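Local atomic coordinates of glycine oxidase (PDB entry 7CYX), a protein that probably catalyses the FAD-dependent oxidation of glycine to glyoxylate, releasing hydrogen peroxide and ammonium, a step placed in thiamine diphosphate biosynthesis. Residues A[110-113]-A[114-118]; A[280-283]-A[284-288]; A[345-348]-A[349-353]; A[358-361]-A[362-365]. All coordinates share one frame; numbering follows the deposited sequence.

Contact 1 (A[110-113]-A[114-118])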
# COMPACT_ATOMS: atom_id res chain seq x y z
N HIS A 110 32.28 12.92 14.60
CA HIS A 110 32.81 13.98 13.69
C HIS A 110 31.74 14.43 12.68
O HIS A 110 31.63 15.63 12.35
CB HIS A 110 34.08 13.49 12.98
CG HIS A 110 34.67 14.45 12.00
ND1 HIS A 110 35.84 15.15 12.26
CD2 HIS A 110 34.28 14.82 10.76
CE1 HIS A 110 36.13 15.92 11.22
NE2 HIS A 110 35.19 15.74 10.29
N ILE A 111 30.96 13.48 12.16
CA ILE A 111 29.90 13.81 11.22
C ILE A 111 28.93 14.76 11.94
O ILE A 111 28.64 15.85 11.44
CB ILE A 111 29.19 12.56 10.68
CG1 ILE A 111 30.18 11.51 10.16
CG2 ILE A 111 28.16 12.96 9.62
CD1 ILE A 111 29.69 10.65 9.01
N MET A 112 28.47 14.32 13.10
CA MET A 112 27.48 15.00 13.93
C MET A 112 27.94 16.42 14.25
O MET A 112 27.12 17.33 14.18
CB MET A 112 27.26 14.26 15.25
CG MET A 112 26.44 15.05 16.24
SD MET A 112 25.98 14.08 17.68
CE MET A 112 26.52 15.16 19.00
N ASP A 113 29.22 16.59 14.57
CA ASP A 113 29.76 17.87 15.05
C ASP A 113 29.77 18.91 13.92
O ASP A 113 29.50 20.09 14.18
CB ASP A 113 31.11 17.67 15.75
CG ASP A 113 30.98 17.01 17.11
OD1 ASP A 113 29.84 16.80 17.58
OD2 ASP A 113 32.03 16.68 17.70
N TRP A 114 30.05 18.49 12.68
CA TRP A 114 29.97 19.43 11.54
C TRP A 114 28.51 19.66 11.15
O TRP A 114 28.13 20.76 10.77
CB TRP A 114 30.86 19.00 10.36
CG TRP A 114 30.36 17.93 9.44
CD1 TRP A 114 30.85 16.66 9.33
CD2 TRP A 114 29.35 18.06 8.42
NE1 TRP A 114 30.19 15.97 8.34
CE2 TRP A 114 29.26 16.80 7.77
CE3 TRP A 114 28.49 19.08 8.01
CZ2 TRP A 114 28.35 16.55 6.74
CZ3 TRP A 114 27.59 18.84 6.99
CH2 TRP A 114 27.52 17.59 6.36
N GLN A 115 27.68 18.62 11.27
CA GLN A 115 26.27 18.69 10.90
C GLN A 115 25.53 19.70 11.79
O GLN A 115 24.73 20.52 11.32
CB GLN A 115 25.63 17.30 11.03
CG GLN A 115 24.92 16.83 9.78
CD GLN A 115 25.13 15.36 9.49
OE1 GLN A 115 25.45 14.99 8.36
NE2 GLN A 115 24.97 14.52 10.50
N GLN A 116 25.82 19.61 13.10
CA GLN A 116 25.17 20.42 14.13
C GLN A 116 25.26 21.93 13.83
O GLN A 116 24.33 22.68 14.14
CB GLN A 116 25.81 20.12 15.49
CG GLN A 116 24.81 20.12 16.63
CD GLN A 116 24.96 18.88 17.47
OE1 GLN A 116 24.03 18.08 17.58
NE2 GLN A 116 26.15 18.70 18.04
N LYS A 117 26.38 22.37 13.25
CA LYS A 117 26.63 23.77 12.95
C LYS A 117 25.69 24.28 11.85
O LYS A 117 25.61 25.49 11.66
CB LYS A 117 28.09 23.98 12.55
CG LYS A 117 29.10 23.80 13.67
CD LYS A 117 30.50 23.46 13.19
CE LYS A 117 31.55 23.63 14.26
NZ LYS A 117 31.81 25.06 14.56
N THR A 118 24.98 23.38 11.15
CA THR A 118 24.07 23.74 10.04
C THR A 118 22.61 23.92 10.52
O THR A 118 21.77 24.32 9.73
CB THR A 118 24.13 22.71 8.89
OG1 THR A 118 23.37 21.55 9.25
CG2 THR A 118 25.54 22.31 8.52

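Contact 2 (A[280-283]-A[284-288])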
# COMPACT_ATOMS: atom_id res chain seq x y z
N SER A 280 26.45 -12.41 -1.74
CA SER A 280 25.83 -11.14 -1.37
C SER A 280 24.74 -11.40 -0.32
O SER A 280 24.69 -10.71 0.70
CB SER A 280 25.25 -10.45 -2.56
OG SER A 280 26.27 -9.99 -3.42
N ILE A 281 23.90 -12.42 -0.56
CA ILE A 281 22.84 -12.76 0.39
C ILE A 281 23.48 -13.06 1.76
O ILE A 281 22.98 -12.59 2.78
CB ILE A 281 21.97 -13.94 -0.09
CG1 ILE A 281 20.89 -13.51 -1.09
CG2 ILE A 281 21.35 -14.64 1.10
CD1 ILE A 281 20.06 -14.65 -1.63
N THR A 282 24.54 -13.87 1.75
CA THR A 282 25.23 -14.37 2.95
C THR A 282 25.95 -13.23 3.67
O THR A 282 25.97 -13.14 4.89
CB THR A 282 26.33 -15.39 2.62
OG1 THR A 282 25.78 -16.43 1.82
CG2 THR A 282 26.96 -15.99 3.86
N SER A 283 26.65 -12.42 2.87
CA SER A 283 27.38 -11.29 3.37
C SER A 283 26.41 -10.30 4.05
O SER A 283 26.67 -9.82 5.17
CB SER A 283 28.18 -10.67 2.26
OG SER A 283 28.95 -9.58 2.73
N ILE A 284 25.27 -10.05 3.41
CA ILE A 284 24.32 -9.06 3.91
C ILE A 284 23.71 -9.53 5.22
O ILE A 284 23.59 -8.74 6.17
CB ILE A 284 23.20 -8.78 2.90
CG1 ILE A 284 23.72 -7.93 1.74
CG2 ILE A 284 22.01 -8.14 3.60
CD1 ILE A 284 22.76 -7.88 0.56
N LEU A 285 23.29 -10.79 5.25
CA LEU A 285 22.60 -11.30 6.40
C LEU A 285 23.56 -11.43 7.60
O LEU A 285 23.18 -11.15 8.73
CB LEU A 285 21.91 -12.62 6.04
CG LEU A 285 20.48 -12.51 5.50
CD1 LEU A 285 19.95 -13.86 5.06
CD2 LEU A 285 19.54 -11.90 6.53
N GLU A 286 24.81 -11.85 7.36
CA GLU A 286 25.74 -12.03 8.46
C GLU A 286 26.03 -10.67 9.12
O GLU A 286 26.23 -10.58 10.35
CB GLU A 286 27.04 -12.70 7.99
CG GLU A 286 26.87 -14.17 7.63
CD GLU A 286 26.90 -15.17 8.78
OE1 GLU A 286 26.98 -14.75 9.97
OE2 GLU A 286 26.85 -16.39 8.48
N ARG A 287 26.08 -9.62 8.29
CA ARG A 287 26.34 -8.28 8.79
C ARG A 287 25.13 -7.85 9.62
O ARG A 287 25.29 -7.20 10.66
CB ARG A 287 26.66 -7.31 7.65
CG ARG A 287 27.25 -5.99 8.14
CD ARG A 287 27.76 -5.13 6.99
NE ARG A 287 28.20 -3.79 7.39
CZ ARG A 287 28.63 -2.87 6.53
NH1 ARG A 287 28.72 -3.17 5.24
NH2 ARG A 287 28.94 -1.66 6.95
N ALA A 288 23.92 -8.26 9.19
CA ALA A 288 22.70 -7.82 9.86
C ALA A 288 22.59 -8.47 11.24
O ALA A 288 22.00 -7.88 12.16
CB ALA A 288 21.49 -8.12 9.03

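Contact 3 (A[345-348]-A[349-353])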
# COMPACT_ATOMS: atom_id res chain seq x y z
N GLY A 345 11.38 17.39 -9.40
CA GLY A 345 10.18 17.61 -10.18
C GLY A 345 9.74 19.06 -10.15
O GLY A 345 9.41 19.65 -11.21
N GLN A 346 9.73 19.63 -8.94
CA GLN A 346 9.33 21.00 -8.73
C GLN A 346 10.23 21.89 -9.60
O GLN A 346 9.73 22.70 -10.39
CB GLN A 346 9.41 21.35 -7.24
CG GLN A 346 8.59 22.57 -6.85
CD GLN A 346 8.45 22.68 -5.36
OE1 GLN A 346 9.42 22.90 -4.64
NE2 GLN A 346 7.22 22.51 -4.87
N TYR A 347 11.54 21.66 -9.49
CA TYR A 347 12.54 22.48 -10.17
C TYR A 347 12.37 22.40 -11.68
O TYR A 347 12.36 23.42 -12.37
CB TYR A 347 13.97 22.05 -9.85
CG TYR A 347 15.00 22.72 -10.72
CD1 TYR A 347 15.40 24.02 -10.46
CD2 TYR A 347 15.51 22.10 -11.85
CE1 TYR A 347 16.32 24.66 -11.27
CE2 TYR A 347 16.44 22.73 -12.67
CZ TYR A 347 16.85 24.02 -12.37
OH TYR A 347 17.76 24.68 -13.14
N MET A 348 12.25 21.16 -12.18
CA MET A 348 12.18 20.94 -13.59
C MET A 348 10.93 21.66 -14.14
O MET A 348 10.99 22.33 -15.16
CB MET A 348 12.14 19.43 -13.90
CG MET A 348 13.11 18.98 -14.99
SD MET A 348 14.85 19.52 -14.88
CE MET A 348 15.19 19.12 -13.17
N ALA A 349 9.80 21.56 -13.44
CA ALA A 349 8.58 22.21 -13.92
C ALA A 349 8.73 23.74 -13.89
O ALA A 349 8.32 24.41 -14.85
CB ALA A 349 7.38 21.74 -13.14
N ASP A 350 9.34 24.29 -12.83
CA ASP A 350 9.65 25.72 -12.74
C ASP A 350 10.48 26.14 -13.96
O ASP A 350 10.15 27.12 -14.64
CB ASP A 350 10.36 26.07 -11.43
CG ASP A 350 9.48 26.26 -10.21
OD1 ASP A 350 8.22 26.16 -10.34
OD2 ASP A 350 10.04 26.52 -9.13
N LEU A 351 11.53 25.36 -14.25
CA LEU A 351 12.43 25.64 -15.35
C LEU A 351 11.72 25.53 -16.71
O LEU A 351 12.01 26.27 -17.65
CB LEU A 351 13.60 24.65 -15.30
CG LEU A 351 14.54 24.68 -16.50
CD1 LEU A 351 15.18 26.06 -16.62
CD2 LEU A 351 15.61 23.60 -16.37
N ILE A 352 10.85 24.54 -16.84
CA ILE A 352 10.13 24.36 -18.09
C ILE A 352 9.18 25.56 -18.31
O ILE A 352 8.96 25.93 -19.44
CB ILE A 352 9.40 23.00 -18.10
CG1 ILE A 352 10.41 21.86 -18.28
CG2 ILE A 352 8.30 22.98 -19.17
CD1 ILE A 352 9.86 20.46 -18.05
N GLU A 353 8.64 26.13 -17.22
CA GLU A 353 7.68 27.26 -17.26
C GLU A 353 8.40 28.62 -17.20
O GLU A 353 7.77 29.64 -16.95
CB GLU A 353 6.73 27.22 -16.05
CG GLU A 353 5.65 26.16 -16.12
CD GLU A 353 4.57 26.28 -15.05
OE1 GLU A 353 4.86 26.86 -13.97
OE2 GLU A 353 3.45 25.78 -15.29

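Contact 4 (A[358-361]-A[362-365])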
# COMPACT_ATOMS: atom_id res chain seq x y z
N ASN A 358 18.36 28.45 -15.67
CA ASN A 358 19.04 27.18 -15.98
C ASN A 358 20.34 27.05 -15.17
O ASN A 358 21.40 26.85 -15.73
CB ASN A 358 19.32 27.09 -17.48
CG ASN A 358 19.54 25.68 -17.97
OD1 ASN A 358 19.31 24.72 -17.23
ND2 ASN A 358 19.96 25.53 -19.22
N HIS A 359 20.24 27.16 -13.84
CA HIS A 359 21.40 27.40 -12.99
C HIS A 359 21.88 26.12 -12.29
O HIS A 359 22.92 26.11 -11.61
CB HIS A 359 21.09 28.49 -11.95
CG HIS A 359 20.15 28.08 -10.86
ND1 HIS A 359 18.78 28.28 -10.95
CD2 HIS A 359 20.38 27.51 -9.65
CE1 HIS A 359 18.20 27.82 -9.84
NE2 HIS A 359 19.17 27.34 -9.03
N LEU A 360 21.12 25.03 -12.41
CA LEU A 360 21.44 23.84 -11.62
C LEU A 360 22.47 22.98 -12.37
O LEU A 360 23.20 22.24 -11.75
CB LEU A 360 20.14 23.11 -11.28
CG LEU A 360 19.86 22.79 -9.80
CD1 LEU A 360 20.35 23.87 -8.83
CD2 LEU A 360 18.37 22.55 -9.59
N LEU A 361 22.57 23.14 -13.70
CA LEU A 361 23.68 22.56 -14.48
C LEU A 361 25.02 23.05 -13.91
O LEU A 361 25.85 22.25 -13.46
CB LEU A 361 23.52 22.93 -15.95
CG LEU A 361 23.12 21.81 -16.92
CD1 LEU A 361 22.06 20.90 -16.33
CD2 LEU A 361 22.65 22.38 -18.25
N ASP A 362 25.17 24.38 -13.91
CA ASP A 362 26.35 25.09 -13.43
C ASP A 362 26.65 24.71 -11.98
O ASP A 362 27.76 24.33 -11.64
CB ASP A 362 26.14 26.61 -13.52
CG ASP A 362 27.31 27.35 -14.14
OD1 ASP A 362 28.47 27.02 -13.78
OD2 ASP A 362 27.05 28.25 -14.98
N SER A 363 25.64 24.83 -11.12
CA SER A 363 25.82 24.69 -9.69
C SER A 363 26.28 23.27 -9.32
O SER A 363 27.11 23.10 -8.43
CB SER A 363 24.55 25.07 -8.97
OG SER A 363 24.59 24.65 -7.61
N LEU A 364 25.69 22.25 -9.95
CA LEU A 364 25.90 20.85 -9.51
C LEU A 364 27.08 20.19 -10.25
O LEU A 364 27.78 19.37 -9.67
CB LEU A 364 24.59 20.06 -9.67
CG LEU A 364 23.38 20.56 -8.87
CD1 LEU A 364 22.17 19.69 -9.15
CD2 LEU A 364 23.66 20.59 -7.36
N LEU A 365 27.35 20.57 -11.51
CA LEU A 365 28.33 19.82 -12.32
C LEU A 365 29.77 20.39 -12.23
O LEU A 365 30.73 19.63 -12.39
CB LEU A 365 27.79 19.74 -13.75
CG LEU A 365 26.35 19.25 -13.88
CD1 LEU A 365 25.87 19.29 -15.31
CD2 LEU A 365 26.20 17.85 -13.31

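Contact 1 (A[110-113]-A[114-118])
His110, Ile111 and Met112 turn their carbonyls along helix 102-116 toward the amides four residues on, Trp114 N bonding to His110 O at 3.3 Å, Gln115 N to Ile111 O at 2.9 Å and Gln116 N to Met112 O at 2.8 Å. Trp114 carries the main side-chain contact. Its chi1 of 80° wedges CG between its own backbone N and carbonyl carbon, which folds the indole back over the preceding turn instead of letting it swing clear of the helix. One face of the indole therefore lies against Ile111 O, which sits near the rim of the ring system and comes within 3.2 Å of CD1. CG of Gln115 lies farther off over the same face. His110 comes near the same corner of the indole obliquely, its CD2 4.1 Å from Trp114 CD1, the two side chains crossing at roughly a right angle. Ile111 and Gln115 run alongside each other, and the methyl CG2 of Ile111 rests on the end of the Gln115 amide, 3.6 Å from OE1. One step farther, Gln115 O is gripped twice by Thr118, through the backbone N and through OG1 at 2.7 Å, and that hydroxyl is also bonded by Arg67. The whole piece lies at the protein surface. Loop residues lie beside it, Tyr59 against Trp114 and Ser122 against Met112. Inward, Gln115 NE2 makes a weak hydrogen bond to Tyr147 OH at the end of strand 143-147, which ties the C-terminal part of helix 102-116 to the large mixed sheet.

Contact 2 (A[280-283]-A[284-288])
Ile284 N donates to Ser280 O at 2.8 Å, and the next three amides repeat the pattern: Leu285 to Ile281, Glu286 to Thr282, and Arg287 to Ser283, the last stretched to 3.2 Å between Arg287 N and Ser283 O. The hydroxyls look elsewhere: Ser280 OG bonds Glu231 OE1, and Thr282 OG1 reaches back to Pro278 O. Moving outward, Ile284 has CG1 set beside its own backbone N (chi1 -74°), which lays that branch along the carbonyl of Ser280, with CG1 3.1 Å and CD1 3.4 Å from Ser280 O. Glu286 does much the same on the exposed side, its CG 3.1 Å from Thr282 O. There the chain bends at chi2 (-82°), and CG runs alongside the methyl of Thr282, 4.2 Å from CG2. A looser apolar pair, Ile281 CG2 with Leu285 CD1 at 4.3 Å, occupies another flank, where both residues lean on Trp300. Ile284 and Ala288 instead meet Ile263, and the side chain of Ile284 lies about 9 Å from the bound FAD. The result is an amphipathic alpha helix laid on a mixed beta sheet, here touching strands 251-256, 260-269 and 299-311, an arrangement consistent with the substrate-binding domain of the D-amino acid oxidase family.

Contact 3 (A[345-348]-A[349-353])
Tyr347 and Leu351 make the dense part of this turn. With CG swung opposite the backbone N (chi1 170°), the phenol leans along the helix until its CE2 is 3.9 Å from Leu351 CD2; the ring and the leucine are set at a slant. Met348 folds back through two bends, bringing its CE to the edge of the Tyr347 ring, in the ring plane, and its SD to 4.4 Å from Leu351 CD2. Ile352 then presses CG1 against Met348 O at 3.2 Å, beside the 2.8 Å bond that Ile352 N makes to that same oxygen. The Gln346 and Asp350 side is looser and partly open to solvent. Here Asp350 N bonds to Gln346 O at 2.9 Å. The carboxylate carbon CG of Asp350 lies over the backbone, 3.6 Å from Gln346 O, while the Gln346 side chain points away, and OD1 turns to a salt bridge with Arg26, which Glu353 shares. Helix 341-352 is one of the helices packed on the sheet of the Rossmann-type FAD domain: Ala349 and Ile352 pack on helix 14-25, whose start carries the end of a probable GxGxxG motif, while Met348, Leu351 and Ile352 rest on strand 327-331 of the mixed, largely parallel sheet.

Contact 4 (A[358-361]-A[362-365])
Leu360 and Leu364 form one i to i+4 leucine pair, Leu361 and Leu365 the next, on the short alpha helix 360-365 near the C-terminal end of the chain. Leu364 is the one to follow. Its CB starts 3.3 Å from Leu360 O, and since chi1 (-61°) holds CG beside the backbone N, CG stays at the same 3.3 Å from that oxygen. Beyond it, CD1 stays beside the carbonyl and also touches the side chain of Leu360, 3.9 Å from its CG, with the two residues running alongside and pointing the same way. The outer part of this pair is buried against Leu65 of helix 61-70 and Met318 of strand 317-318, so the two leucines fill a seam between that helix and the edge of the sheet in the FAD domain. The backbone holds them in step: Ser363 N bonds to His359 O at 3.0 Å, Leu364 N to Leu360 O at 3.1 Å, and Leu365 N to Leu361 O. On the polar flank, the imidazole ND1 of His359 is taken by Glu357 O. The second leucine pair faces a different neighbour, Trp223, which touches both Leu361 and Leu365. There Leu365 curls back tightly over the preceding turn: its CG lies 3.1 Å from Leu361 O, and its CD1 4.1 Å from Leu361 CG.

Overall arrangement
From the N terminus the four contacts come strictly in series, and none nests in or crosses another; each closes just a turn or so of its own helix. Contact 1, on helix 102-116, and contact 2, on helix 278-291, both pack near the large mixed sheet, with centres about 31 Å apart and no touch. The chain then crosses to the FAD domain, where contact 3 lies on the opposite side of the chain's centre from contact 2. A short loop leads from helix 341-352 to contact 4, and these two do meet: Tyr347 CE1 lies 3.4 Å from Leu360 CD2, and Tyr347 OH takes a weak hydrogen bond from Leu360 N, joining the last two helices.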